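Local coordinates for protein copper-transporting ATPase (Sulfolobus solfataricus, PDB 2YJ3) that forms the nucleotide-binding and phosphorylation part of a P-type ATPase that probably couples ATP hydrolysis to copper transport across the cell membrane, at residues P44-F49 and K72-Y77; S55-A60 and Q81-L86; S61-S66 and I97-K102; N117-Y122 and A129-S134. The protein carries 1 engineered substitution. All blocks are in the same frame, centred on the assembly; numbering follows the deposited sequence.

Interaction 1: P44-F49 and K72-Y77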
loop_
_atom_site.group_PDB
_atom_site.type_symbol
_atom_site.label_atom_id
_atom_site.label_comp_id
_atom_site.label_asym_id
_atom_site.label_seq_id
_atom_site.Cartn_x
_atom_site.Cartn_y
_atom_site.Cartn_z
ATOM N N PRO A 44 -5.232 4.848 -3.221
ATOM C CA PRO A 44 -5.720 4.285 -4.482
ATOM C C PRO A 44 -6.680 5.249 -5.163
ATOM O O PRO A 44 -6.996 6.293 -4.594
ATOM C CB PRO A 44 -6.478 3.042 -4.027
ATOM C CG PRO A 44 -6.999 3.409 -2.674
ATOM C CD PRO A 44 -5.946 4.300 -2.055
ATOM N N ILE A 45 -7.122 4.914 -6.371
ATOM C CA ILE A 45 -8.155 5.696 -7.034
ATOM C C ILE A 45 -9.327 4.821 -7.468
ATOM O O ILE A 45 -9.193 3.618 -7.671
ATOM C CB ILE A 45 -7.642 6.470 -8.277
ATOM C CG1 ILE A 45 -7.036 5.517 -9.309
ATOM C CG2 ILE A 45 -6.622 7.542 -7.871
ATOM C CD1 ILE A 45 -6.455 6.231 -10.543
ATOM N N VAL A 46 -10.476 5.461 -7.602
ATOM C CA VAL A 46 -11.641 4.857 -8.195
ATOM C C VAL A 46 -11.402 4.781 -9.697
ATOM O O VAL A 46 -11.230 5.810 -10.352
ATOM C CB VAL A 46 -12.853 5.735 -7.905
ATOM C CG1 VAL A 46 -14.019 5.341 -8.792
ATOM C CG2 VAL A 46 -13.203 5.674 -6.396
ATOM N N THR A 47 -11.345 3.569 -10.240
ATOM C CA THR A 47 -11.208 3.385 -11.686
ATOM C C THR A 47 -12.565 3.219 -12.371
ATOM O O THR A 47 -12.676 3.364 -13.593
ATOM C CB THR A 47 -10.299 2.195 -12.037
ATOM O OG1 THR A 47 -10.669 1.061 -11.247
ATOM C CG2 THR A 47 -8.841 2.541 -11.758
ATOM N N GLN A 48 -13.600 2.923 -11.590
ATOM C CA GLN A 48 -14.965 2.928 -12.128
ATOM C C GLN A 48 -16.046 2.840 -11.050
ATOM O O GLN A 48 -15.880 2.177 -10.039
ATOM C CB GLN A 48 -15.160 1.817 -13.164
ATOM C CG GLN A 48 -15.856 0.581 -12.634
ATOM C CD GLN A 48 -16.381 -0.306 -13.757
ATOM O OE1 GLN A 48 -16.972 0.180 -14.728
ATOM N NE2 GLN A 48 -16.171 -1.613 -13.624
ATOM N N PHE A 49 -17.141 3.545 -11.275
ATOM C CA PHE A 49 -18.278 3.490 -10.398
ATOM C C PHE A 49 -19.490 3.077 -11.220
ATOM O O PHE A 49 -19.790 3.698 -12.237
ATOM C CB PHE A 49 -18.540 4.856 -9.775
ATOM C CG PHE A 49 -19.825 4.922 -9.010
ATOM C CD1 PHE A 49 -19.946 4.263 -7.800
ATOM C CD2 PHE A 49 -20.917 5.623 -9.517
ATOM C CE1 PHE A 49 -21.147 4.296 -7.086
ATOM C CE2 PHE A 49 -22.117 5.660 -8.830
ATOM C CZ PHE A 49 -22.231 4.996 -7.604
ATOM N N LYS A 72 -10.835 7.223 1.397
ATOM C CA LYS A 72 -10.432 8.528 0.879
ATOM C C LYS A 72 -10.524 8.560 -0.649
ATOM O O LYS A 72 -10.888 9.571 -1.249
ATOM C CB LYS A 72 -9.010 8.866 1.319
ATOM C CG LYS A 72 -8.866 9.112 2.819
ATOM C CD LYS A 72 -7.542 9.791 3.143
ATOM C CE LYS A 72 -6.356 8.866 2.907
ATOM N NZ LYS A 72 -5.959 8.168 4.162
ATOM N N ALA A 73 -10.170 7.453 -1.281
ATOM C CA ALA A 73 -10.301 7.360 -2.721
ATOM C C ALA A 73 -11.765 7.580 -3.121
ATOM O O ALA A 73 -12.058 8.288 -4.091
ATOM C CB ALA A 73 -9.815 6.021 -3.197
ATOM N N ILE A 74 -12.685 6.985 -2.363
ATOM C CA ILE A 74 -14.110 7.066 -2.680
ATOM C C ILE A 74 -14.671 8.461 -2.459
ATOM O O ILE A 74 -15.486 8.950 -3.252
ATOM C CB ILE A 74 -14.919 6.058 -1.852
ATOM C CG1 ILE A 74 -14.756 4.659 -2.464
ATOM C CG2 ILE A 74 -16.381 6.484 -1.790
ATOM C CD1 ILE A 74 -15.236 3.519 -1.594
ATOM N N VAL A 75 -14.235 9.086 -1.370
ATOM C CA VAL A 75 -14.642 10.445 -1.050
ATOM C C VAL A 75 -14.133 11.459 -2.082
ATOM O O VAL A 75 -14.848 12.387 -2.468
ATOM C CB VAL A 75 -14.122 10.868 0.346
ATOM C CG1 VAL A 75 -14.126 12.393 0.468
ATOM C CG2 VAL A 75 -14.964 10.229 1.432
ATOM N N LYS A 76 -12.904 11.269 -2.541
ATOM C CA LYS A 76 -12.326 12.192 -3.512
ATOM C C LYS A 76 -13.060 12.087 -4.862
ATOM O O LYS A 76 -13.361 13.094 -5.514
ATOM C CB LYS A 76 -10.850 11.880 -3.700
ATOM C CG LYS A 76 -10.160 12.772 -4.735
ATOM C CD LYS A 76 -8.672 12.511 -4.761
ATOM C CE LYS A 76 -8.052 13.018 -6.052
ATOM N NZ LYS A 76 -6.572 12.899 -6.003
ATOM N N TYR A 77 -13.336 10.861 -5.281
ATOM C CA TYR A 77 -14.066 10.621 -6.520
ATOM C C TYR A 77 -15.447 11.251 -6.457
ATOM O O TYR A 77 -15.873 11.923 -7.390
ATOM C CB TYR A 77 -14.202 9.122 -6.800
ATOM C CG TYR A 77 -15.052 8.813 -8.017
ATOM C CD1 TYR A 77 -14.503 8.839 -9.300
ATOM C CD2 TYR A 77 -16.405 8.509 -7.886
ATOM C CE1 TYR A 77 -15.278 8.556 -10.429
ATOM C CE2 TYR A 77 -17.191 8.230 -9.008
ATOM C CZ TYR A 77 -16.625 8.259 -10.277
ATOM O OH TYR A 77 -17.409 7.983 -11.390
#
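V46 lies under the ring of Y77, and this is the closely packed heart of the contact. Its CG1 stands 3.7 Å from the centroid of the Y77 ring and only 16° off the normal, a CH-pi contact over one face, shifted toward the rim. The isopropyl group uses both branches: with CG1 anti to the backbone N (chi1 166°), CG2 is left to lodge beside Y77 CB at 3.6 Å and the carbonyl O of A73. At the start of the strand the fit is also close, since A73 CB comes within 3.2 Å of P44 O.

The pair belongs to the nucleotide-binding domain, where edge strand 45-50 of the antiparallel sheet runs against helix 69-81; the axes of the short segments 45-49 and 72-77 cross at 65°. The nearest atom of the V46 side chain is about 4 Å from a bound magnesium ion. A classic beta bulge, T47 and Q48 both facing N132, carries those two side chains out on the exposed side, and the end of I45 also leads away from the helix. Farther along, the packing thins: F49 meets Y77 mainly through CB, 3.7 Å from Y77 OH, while the far end of its ring turns off to meet F131. Exchanging Y77 for alanine would probably strip V46 CG1 of its aromatic cover and open a gap between strand and helix beside L56.

Interaction 2: S55-A60 and Q81-L86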
loop_
_atom_site.group_PDB
_atom_site.type_symbol
_atom_site.label_atom_id
_atom_site.label_comp_id
_atom_site.label_asym_id
_atom_site.label_seq_id
_atom_site.Cartn_x
_atom_site.Cartn_y
_atom_site.Cartn_z
ATOM N N SER A 55 -26.687 6.989 -4.892
ATOM C CA SER A 55 -25.912 5.923 -4.282
ATOM C C SER A 55 -24.496 6.376 -4.027
ATOM O O SER A 55 -23.907 6.093 -2.975
ATOM C CB SER A 55 -25.906 4.687 -5.181
ATOM O OG SER A 55 -27.204 4.135 -5.255
ATOM N N LEU A 56 -23.950 7.076 -5.008
ATOM C CA LEU A 56 -22.606 7.634 -4.913
ATOM C C LEU A 56 -22.509 8.550 -3.695
ATOM O O LEU A 56 -21.576 8.446 -2.898
ATOM C CB LEU A 56 -22.273 8.401 -6.212
ATOM C CG LEU A 56 -20.924 9.132 -6.297
ATOM C CD1 LEU A 56 -19.781 8.211 -5.881
ATOM C CD2 LEU A 56 -20.695 9.744 -7.717
ATOM N N ALA A 57 -23.488 9.435 -3.540
ATOM C CA ALA A 57 -23.473 10.399 -2.442
ATOM C C ALA A 57 -23.609 9.694 -1.099
ATOM O O ALA A 57 -23.048 10.143 -0.105
ATOM C CB ALA A 57 -24.588 11.405 -2.607
ATOM N N TYR A 58 -24.382 8.609 -1.066
ATOM C CA TYR A 58 -24.572 7.853 0.158
ATOM C C TYR A 58 -23.268 7.186 0.567
ATOM O O TYR A 58 -22.834 7.300 1.699
ATOM C CB TYR A 58 -25.675 6.802 -0.019
ATOM C CG TYR A 58 -27.091 7.345 0.069
ATOM C CD1 TYR A 58 -27.334 8.624 0.552
ATOM C CD2 TYR A 58 -28.184 6.573 -0.333
ATOM C CE1 TYR A 58 -28.614 9.128 0.630
ATOM C CE2 TYR A 58 -29.478 7.070 -0.252
ATOM C CZ TYR A 58 -29.685 8.346 0.243
ATOM O OH TYR A 58 -30.962 8.864 0.350
ATOM N N ALA A 59 -22.640 6.489 -0.363
ATOM C CA ALA A 59 -21.384 5.808 -0.071
ATOM C C ALA A 59 -20.305 6.794 0.416
ATOM O O ALA A 59 -19.619 6.535 1.386
ATOM C CB ALA A 59 -20.899 5.082 -1.305
ATOM N N ALA A 60 -20.147 7.910 -0.284
ATOM C CA ALA A 60 -19.128 8.899 0.055
ATOM C C ALA A 60 -19.401 9.512 1.416
ATOM O O ALA A 60 -18.473 9.790 2.196
ATOM C CB ALA A 60 -19.082 10.007 -1.031
ATOM N N GLN A 81 -17.029 14.419 -8.668
ATOM C CA GLN A 81 -18.271 14.308 -9.440
ATOM C C GLN A 81 -19.235 15.431 -9.084
ATOM O O GLN A 81 -20.190 15.676 -9.807
ATOM C CB GLN A 81 -18.959 12.960 -9.206
ATOM C CG GLN A 81 -18.116 11.809 -9.651
ATOM C CD GLN A 81 -17.669 11.979 -11.084
ATOM O OE1 GLN A 81 -18.493 12.146 -11.985
ATOM N NE2 GLN A 81 -16.360 11.941 -11.306
ATOM N N GLY A 82 -19.008 16.080 -7.943
ATOM C CA GLY A 82 -19.788 17.249 -7.571
ATOM C C GLY A 82 -20.823 17.010 -6.482
ATOM O O GLY A 82 -21.515 17.931 -6.059
ATOM N N VAL A 83 -20.940 15.775 -6.014
ATOM C CA VAL A 83 -21.936 15.484 -4.996
ATOM C C VAL A 83 -21.451 15.989 -3.641
ATOM O O VAL A 83 -20.246 16.070 -3.402
ATOM C CB VAL A 83 -22.283 13.980 -4.952
ATOM C CG1 VAL A 83 -22.791 13.529 -6.315
ATOM C CG2 VAL A 83 -21.071 13.164 -4.555
ATOM N N LYS A 84 -22.385 16.353 -2.767
ATOM C CA LYS A 84 -22.014 16.861 -1.449
ATOM C C LYS A 84 -22.193 15.808 -0.366
ATOM O O LYS A 84 -23.019 14.912 -0.484
ATOM C CB LYS A 84 -22.784 18.137 -1.090
ATOM C CG LYS A 84 -24.288 17.979 -1.056
ATOM C CD LYS A 84 -24.977 19.227 -0.495
ATOM C CE LYS A 84 -26.492 19.022 -0.417
ATOM N NZ LYS A 84 -27.245 20.261 -0.068
ATOM N N ILE A 85 -21.390 15.928 0.681
ATOM C CA ILE A 85 -21.443 15.020 1.815
ATOM C C ILE A 85 -22.711 15.226 2.639
ATOM O O ILE A 85 -23.066 16.354 2.987
ATOM C CB ILE A 85 -20.217 15.203 2.722
ATOM C CG1 ILE A 85 -18.942 14.852 1.964
ATOM C CG2 ILE A 85 -20.330 14.314 3.948
ATOM C CD1 ILE A 85 -18.892 13.412 1.505
ATOM N N LEU A 86 -23.376 14.123 2.961
ATOM C CA LEU A 86 -24.638 14.149 3.703
ATOM C C LEU A 86 -24.435 13.801 5.184
ATOM O O LEU A 86 -23.449 13.158 5.554
ATOM C CB LEU A 86 -25.630 13.178 3.056
ATOM C CG LEU A 86 -26.467 13.650 1.859
ATOM C CD1 LEU A 86 -26.013 15.009 1.337
ATOM C CD2 LEU A 86 -26.489 12.603 0.735
#
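A57 sits at the middle of the contact, its CB reaching V83 CB at 4.2 Å and L86 CD2 at 4.0 Å, so one methyl is shared by two loop residues. The same L86 CD2 also comes up to the edge of the Y58 ring, near its plane, 4.1 Å from CD1. At one end of the row L56 crosses Q81 at about a right angle; its CD2 rests on the aliphatic base of the glutamine, 3.8 Å from Q81 CG, while the amide of Q81 leads away. At the other end I85, with CG1 anti to its carbonyl carbon and the chain folded at chi2 (-62°), brings CD1 back to lie 3.7 Å from A60 O.

One shell out, several groups set these pieces in place. Helix 69-81 finishes in a Schellman motif, and G82, with its positive phi of 105°, turns the chain back so that V83 faces helix 53-63. S61 OG then bonds both A57 O and L86 N, pinning the far end of the loop to the helix. The hydroxyl of Y58 is engaged by K106 NZ, which holds the ring beside L86, and A78 of helix 69-81 backs L56, A60 and V83.

No hydrogen bond runs directly between 55-60 and 81-86. Their own contact is therefore made by apolar surfaces, the small alanines of the helix letting the loop come near, and the polar fastening falls to the serine just beyond.

Interaction 3: S61-S66 and I97-K102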
loop_
_atom_site.group_PDB
_atom_site.type_symbol
_atom_site.label_atom_id
_atom_site.label_comp_id
_atom_site.label_asym_id
_atom_site.label_seq_id
_atom_site.Cartn_x
_atom_site.Cartn_y
_atom_site.Cartn_z
ATOM N N SER A 61 -20.682 9.742 1.695
ATOM C CA SER A 61 -21.091 10.323 2.962
ATOM C C SER A 61 -20.700 9.407 4.121
ATOM O O SER A 61 -20.254 9.878 5.158
ATOM C CB SER A 61 -22.599 10.614 2.979
ATOM O OG SER A 61 -22.956 11.583 2.008
ATOM N N VAL A 62 -20.858 8.097 3.957
ATOM C CA VAL A 62 -20.414 7.194 5.016
ATOM C C VAL A 62 -18.883 7.085 5.034
ATOM O O VAL A 62 -18.259 7.092 6.094
ATOM C CB VAL A 62 -21.055 5.794 4.893
ATOM C CG1 VAL A 62 -20.498 4.872 5.959
ATOM C CG2 VAL A 62 -22.567 5.899 5.019
ATOM N N GLU A 63 -18.276 6.988 3.859
ATOM C CA GLU A 63 -16.824 6.846 3.790
ATOM C C GLU A 63 -16.091 8.074 4.343
ATOM O O GLU A 63 -14.915 7.987 4.720
ATOM C CB GLU A 63 -16.383 6.557 2.351
ATOM C CG GLU A 63 -16.743 5.176 1.859
ATOM C CD GLU A 63 -15.866 4.082 2.458
ATOM O OE1 GLU A 63 -15.385 4.242 3.597
ATOM O OE2 GLU A 63 -15.649 3.059 1.781
ATOM N N ALA A 64 -16.782 9.213 4.399
ATOM C CA ALA A 64 -16.155 10.443 4.890
ATOM C C ALA A 64 -15.805 10.387 6.368
ATOM O O ALA A 64 -15.157 11.287 6.895
ATOM C CB ALA A 64 -17.040 11.663 4.599
ATOM N N LEU A 65 -16.204 9.326 7.050
ATOM C CA LEU A 65 -15.932 9.232 8.489
ATOM C C LEU A 65 -14.800 8.258 8.775
ATOM O O LEU A 65 -14.455 8.018 9.920
ATOM C CB LEU A 65 -17.194 8.810 9.229
ATOM C CG LEU A 65 -18.390 9.727 8.956
ATOM C CD1 LEU A 65 -19.657 9.250 9.684
ATOM C CD2 LEU A 65 -18.048 11.150 9.371
ATOM N N SER A 66 -14.223 7.697 7.721
ATOM C CA SER A 66 -13.096 6.787 7.863
ATOM C C SER A 66 -11.824 7.425 7.316
ATOM O O SER A 66 -11.883 8.287 6.441
ATOM C CB SER A 66 -13.377 5.484 7.121
ATOM O OG SER A 66 -12.163 4.859 6.749
ATOM N N ILE A 97 -12.200 -3.469 5.923
ATOM C CA ILE A 97 -13.211 -4.395 5.406
ATOM C C ILE A 97 -14.555 -3.734 5.069
ATOM O O ILE A 97 -15.186 -4.090 4.073
ATOM C CB ILE A 97 -13.427 -5.606 6.351
ATOM C CG1 ILE A 97 -14.634 -5.386 7.270
ATOM C CG2 ILE A 97 -12.158 -5.897 7.142
ATOM C CD1 ILE A 97 -15.954 -5.903 6.712
ATOM N N GLY A 98 -14.993 -2.777 5.884
ATOM C CA GLY A 98 -16.256 -2.113 5.620
ATOM C C GLY A 98 -16.722 -1.038 6.577
ATOM O O GLY A 98 -16.271 -0.931 7.716
ATOM N N VAL A 99 -17.669 -0.241 6.110
ATOM C CA VAL A 99 -18.188 0.847 6.915
ATOM C C VAL A 99 -19.714 0.844 6.852
ATOM O O VAL A 99 -20.294 0.259 5.937
ATOM C CB VAL A 99 -17.571 2.190 6.450
ATOM C CG1 VAL A 99 -18.212 2.693 5.146
ATOM C CG2 VAL A 99 -17.676 3.195 7.512
ATOM N N ARG A 100 -20.373 1.473 7.821
ATOM C CA ARG A 100 -21.837 1.474 7.849
ATOM C C ARG A 100 -22.380 2.730 8.502
ATOM O O ARG A 100 -21.719 3.322 9.353
ATOM C CB ARG A 100 -22.370 0.255 8.600
ATOM C CG ARG A 100 -23.890 0.206 8.620
ATOM C CD ARG A 100 -24.459 -0.932 9.479
ATOM N NE ARG A 100 -24.297 -0.692 10.909
ATOM C CZ ARG A 100 -24.990 0.202 11.614
ATOM N NH1 ARG A 100 -25.905 0.968 11.030
ATOM N NH2 ARG A 100 -24.760 0.338 12.916
ATOM N N GLY A 101 -23.593 3.128 8.127
ATOM C CA GLY A 101 -24.205 4.319 8.694
ATOM C C GLY A 101 -25.633 4.530 8.230
ATOM O O GLY A 101 -26.090 3.900 7.281
ATOM N N LYS A 102 -26.335 5.442 8.888
ATOM C CA LYS A 102 -27.712 5.740 8.523
ATOM C C LYS A 102 -27.859 7.140 7.939
ATOM O O LYS A 102 -27.359 8.115 8.496
ATOM C CB LYS A 102 -28.629 5.564 9.739
ATOM C CG LYS A 102 -30.105 5.889 9.508
ATOM C CD LYS A 102 -30.942 5.303 10.663
ATOM C CE LYS A 102 -32.230 6.084 10.921
ATOM N NZ LYS A 102 -31.978 7.448 11.475
#
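The carboxylate of E63 offers one of its faces to V99: the CG1 methyl stands over the group, 3.8 Å from E63 CD and 3.6 Å from OE1. From the other direction, I74 of helix 69-81 packs against E63 near OE2. A second flat group is the peptide joining R100 to G101. V62 CG1 sits almost squarely above it, 3.8 Å from R100 C, while the R100 side chain departs on the opposite side of the strand.

Between these two flat groups the valines meet. V62 CG1 presses on V99 CG1 at 3.3 Å, tighter than normal van der Waals contact, and on V99 CG2 at 3.6 Å, the two side chains sliding past each other in opposite directions. V99 holds CG1 between its backbone N and carbonyl carbon (chi1 77°), and from there the methyl can touch both V62 and E63.

Here the C-terminal part of helix 53-63 is laid on strand 98-103 of the antiparallel sheet in the nucleotide-binding domain. E63 itself binds ATP and AMP in this protein, so the strand directly backs a nucleotide-binding residue, though no nucleotide is bound in this model. I108 and F91, from the flanking strands, close around V62.

E63 CG stands anti to the carbonyl carbon (chi1 -71°), and a bend at chi2 (-74°) brings the carboxylate toward the sheet. G101 passes beneath V62 without a side chain; a CB there would come within 3.4 Å of V62 CG2. A type I beta turn from E63 to S66 leads on, and S66 OG bonds the backbone N of H68, another nucleotide-binding residue.

Interaction 4: N117-Y122 and A129-S134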
loop_
_atom_site.group_PDB
_atom_site.type_symbol
_atom_site.label_atom_id
_atom_site.label_comp_id
_atom_site.label_asym_id
_atom_site.label_seq_id
_atom_site.Cartn_x
_atom_site.Cartn_y
_atom_site.Cartn_z
ATOM N N ASN A 117 -15.367 -6.540 -9.428
ATOM C CA ASN A 117 -15.260 -5.278 -8.693
ATOM C C ASN A 117 -14.796 -5.426 -7.239
ATOM O O ASN A 117 -14.630 -6.539 -6.723
ATOM C CB ASN A 117 -16.569 -4.492 -8.758
ATOM C CG ASN A 117 -17.777 -5.356 -8.474
ATOM O OD1 ASN A 117 -18.715 -5.408 -9.269
ATOM N ND2 ASN A 117 -17.756 -6.053 -7.341
ATOM N N ASP A 118 -14.595 -4.289 -6.581
ATOM C CA ASP A 118 -13.861 -4.273 -5.321
ATOM C C ASP A 118 -14.678 -3.797 -4.115
ATOM O O ASP A 118 -14.335 -4.104 -2.973
ATOM C CB ASP A 118 -12.582 -3.432 -5.482
ATOM C CG ASP A 118 -11.700 -3.926 -6.630
ATOM O OD1 ASP A 118 -11.472 -5.156 -6.715
ATOM O OD2 ASP A 118 -11.239 -3.099 -7.453
ATOM N N ILE A 119 -15.757 -3.061 -4.363
ATOM C CA ILE A 119 -16.501 -2.437 -3.278
ATOM C C ILE A 119 -17.976 -2.332 -3.601
ATOM O O ILE A 119 -18.354 -1.754 -4.615
ATOM C CB ILE A 119 -15.983 -1.012 -2.986
ATOM C CG1 ILE A 119 -14.479 -1.018 -2.716
ATOM C CG2 ILE A 119 -16.715 -0.424 -1.809
ATOM C CD1 ILE A 119 -14.121 -1.318 -1.279
ATOM N N ALA A 120 -18.815 -2.886 -2.734
ATOM C CA ALA A 120 -20.253 -2.882 -2.979
ATOM C C ALA A 120 -20.931 -1.885 -2.062
ATOM O O ALA A 120 -20.536 -1.724 -0.900
ATOM C CB ALA A 120 -20.839 -4.299 -2.769
ATOM N N VAL A 121 -21.940 -1.196 -2.579
ATOM C CA VAL A 121 -22.720 -0.302 -1.731
ATOM C C VAL A 121 -24.080 -0.963 -1.500
ATOM O O VAL A 121 -24.768 -1.320 -2.456
ATOM C CB VAL A 121 -22.946 1.057 -2.386
ATOM C CG1 VAL A 121 -23.766 1.947 -1.463
ATOM C CG2 VAL A 121 -21.601 1.716 -2.792
ATOM N N TYR A 122 -24.460 -1.140 -0.237
ATOM C CA TYR A 122 -25.773 -1.683 0.090
ATOM C C TYR A 122 -26.654 -0.608 0.661
ATOM O O TYR A 122 -26.193 0.267 1.414
ATOM C CB TYR A 122 -25.657 -2.795 1.119
ATOM C CG TYR A 122 -24.867 -3.967 0.622
ATOM C CD1 TYR A 122 -23.485 -3.911 0.561
ATOM C CD2 TYR A 122 -25.498 -5.117 0.206
ATOM C CE1 TYR A 122 -22.758 -4.982 0.091
ATOM C CE2 TYR A 122 -24.782 -6.194 -0.252
ATOM C CZ TYR A 122 -23.411 -6.119 -0.310
ATOM O OH TYR A 122 -22.686 -7.187 -0.770
ATOM N N ALA A 129 -24.891 -0.550 -5.892
ATOM C CA ALA A 129 -23.813 0.126 -6.606
ATOM C C ALA A 129 -22.496 -0.551 -6.293
ATOM O O ALA A 129 -22.416 -1.375 -5.368
ATOM C CB ALA A 129 -23.753 1.610 -6.202
ATOM N N SER A 130 -21.450 -0.190 -7.033
ATOM C CA SER A 130 -20.124 -0.748 -6.776
ATOM C C SER A 130 -18.994 0.116 -7.340
ATOM O O SER A 130 -19.216 0.943 -8.233
ATOM C CB SER A 130 -20.024 -2.165 -7.345
ATOM O OG SER A 130 -20.017 -2.108 -8.759
ATOM N N PHE A 131 -17.784 -0.089 -6.818
ATOM C CA PHE A 131 -16.585 0.617 -7.293
ATOM C C PHE A 131 -15.530 -0.392 -7.643
ATOM O O PHE A 131 -15.381 -1.403 -6.940
ATOM C CB PHE A 131 -15.947 1.474 -6.184
ATOM C CG PHE A 131 -16.823 2.567 -5.662
ATOM C CD1 PHE A 131 -17.747 2.313 -4.654
ATOM C CD2 PHE A 131 -16.712 3.856 -6.160
ATOM C CE1 PHE A 131 -18.550 3.326 -4.175
ATOM C CE2 PHE A 131 -17.504 4.882 -5.671
ATOM C CZ PHE A 131 -18.424 4.620 -4.692
ATOM N N ASN A 132 -14.798 -0.114 -8.719
ATOM C CA ASN A 132 -13.491 -0.713 -8.926
ATOM C C ASN A 132 -12.488 0.331 -8.436
ATOM O O ASN A 132 -12.596 1.483 -8.813
ATOM C CB ASN A 132 -13.255 -0.987 -10.414
ATOM C CG ASN A 132 -13.474 -2.442 -10.793
ATOM O OD1 ASN A 132 -14.585 -2.972 -10.700
ATOM N ND2 ASN A 132 -12.407 -3.095 -11.240
ATOM N N ILE A 133 -11.547 -0.051 -7.578
ATOM C CA ILE A 133 -10.483 0.861 -7.166
ATOM C C ILE A 133 -9.131 0.216 -7.447
ATOM O O ILE A 133 -8.976 -0.993 -7.311
ATOM C CB ILE A 133 -10.555 1.246 -5.667
ATOM C CG1 ILE A 133 -9.947 0.155 -4.793
ATOM C CG2 ILE A 133 -11.975 1.569 -5.245
ATOM C CD1 ILE A 133 -8.442 0.291 -4.597
ATOM N N SER A 134 -8.150 1.020 -7.834
ATOM C CA SER A 134 -6.826 0.480 -8.102
ATOM C C SER A 134 -5.710 1.355 -7.535
ATOM O O SER A 134 -5.894 2.556 -7.306
ATOM C CB SER A 134 -6.629 0.273 -9.604
ATOM O OG SER A 134 -6.505 1.515 -10.261
#
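Strands 119-123 and 126-134 form a beta hairpin inside the antiparallel sheet, and of the pairs in 117-122 and 129-134, hydrogen-bonded V121 and A129 lie nearest the turn. V121 N reaches A129 O at 2.8 Å in a nearly straight bond (174°), although the donor stands well above the carbonyl plane. A120 and S130 follow as a non-hydrogen-bonded pair. Next, F131 N gives to I119 O at 2.8 Å, this time in the carbonyl plane.

The pairing is then interrupted by a classic beta bulge, D118 and I119 together facing F131. F131 O accepts from both: a bond of 3.0 Å from D118 N and a weak one from I119 N. With CG anti to its carbonyl carbon (chi1 -56°), D118 carries its carboxylate across to the partner strand, where OD2 takes I133 N at 3.1 Å on its anti lone pair. I133 O is equally near D118 OD2 but, as a second acceptor, adds no bond. Put an alanine at D118 and I133 N would probably be left without its mate, the bulged end of the hairpin losing its side-chain tie.

On the sheet face of I119, V121, A129 and F131 the packing is apolar. V121 CG2 comes obliquely to the F131 ring, 3.7 Å from CE1, and I119 CB meets F131 CB at 4.1 Å. A59 and L56 of helix 53-63 and I74 of helix 69-81 cover this F131 side, giving the helix-backed antiparallel sheet of the P-type ATPase nucleotide-binding domain.

In the fold
From the N terminus, strand 45-50 opens interaction 1, which closes when helix 69-81 returns over it. Before that, helix 53-63 has already opened interactions 2 and 3. Interaction 2 closes in the loop after helix 69-81, and interaction 3 on strand 98-103. None nests within another: these three cross pairwise, interlocking the helix pair with both edge strand 45-50 and strand 98-103 near the opposite edge of the sheet. Interaction 4 is in series, a short hairpin closure, yet strand 126-134 pairs with strand 45-50 and brings the chain back to where interaction 1 began. Interactions 2 and 3 join through S61; interactions 1, 2 and 4 converge around L56 and F131.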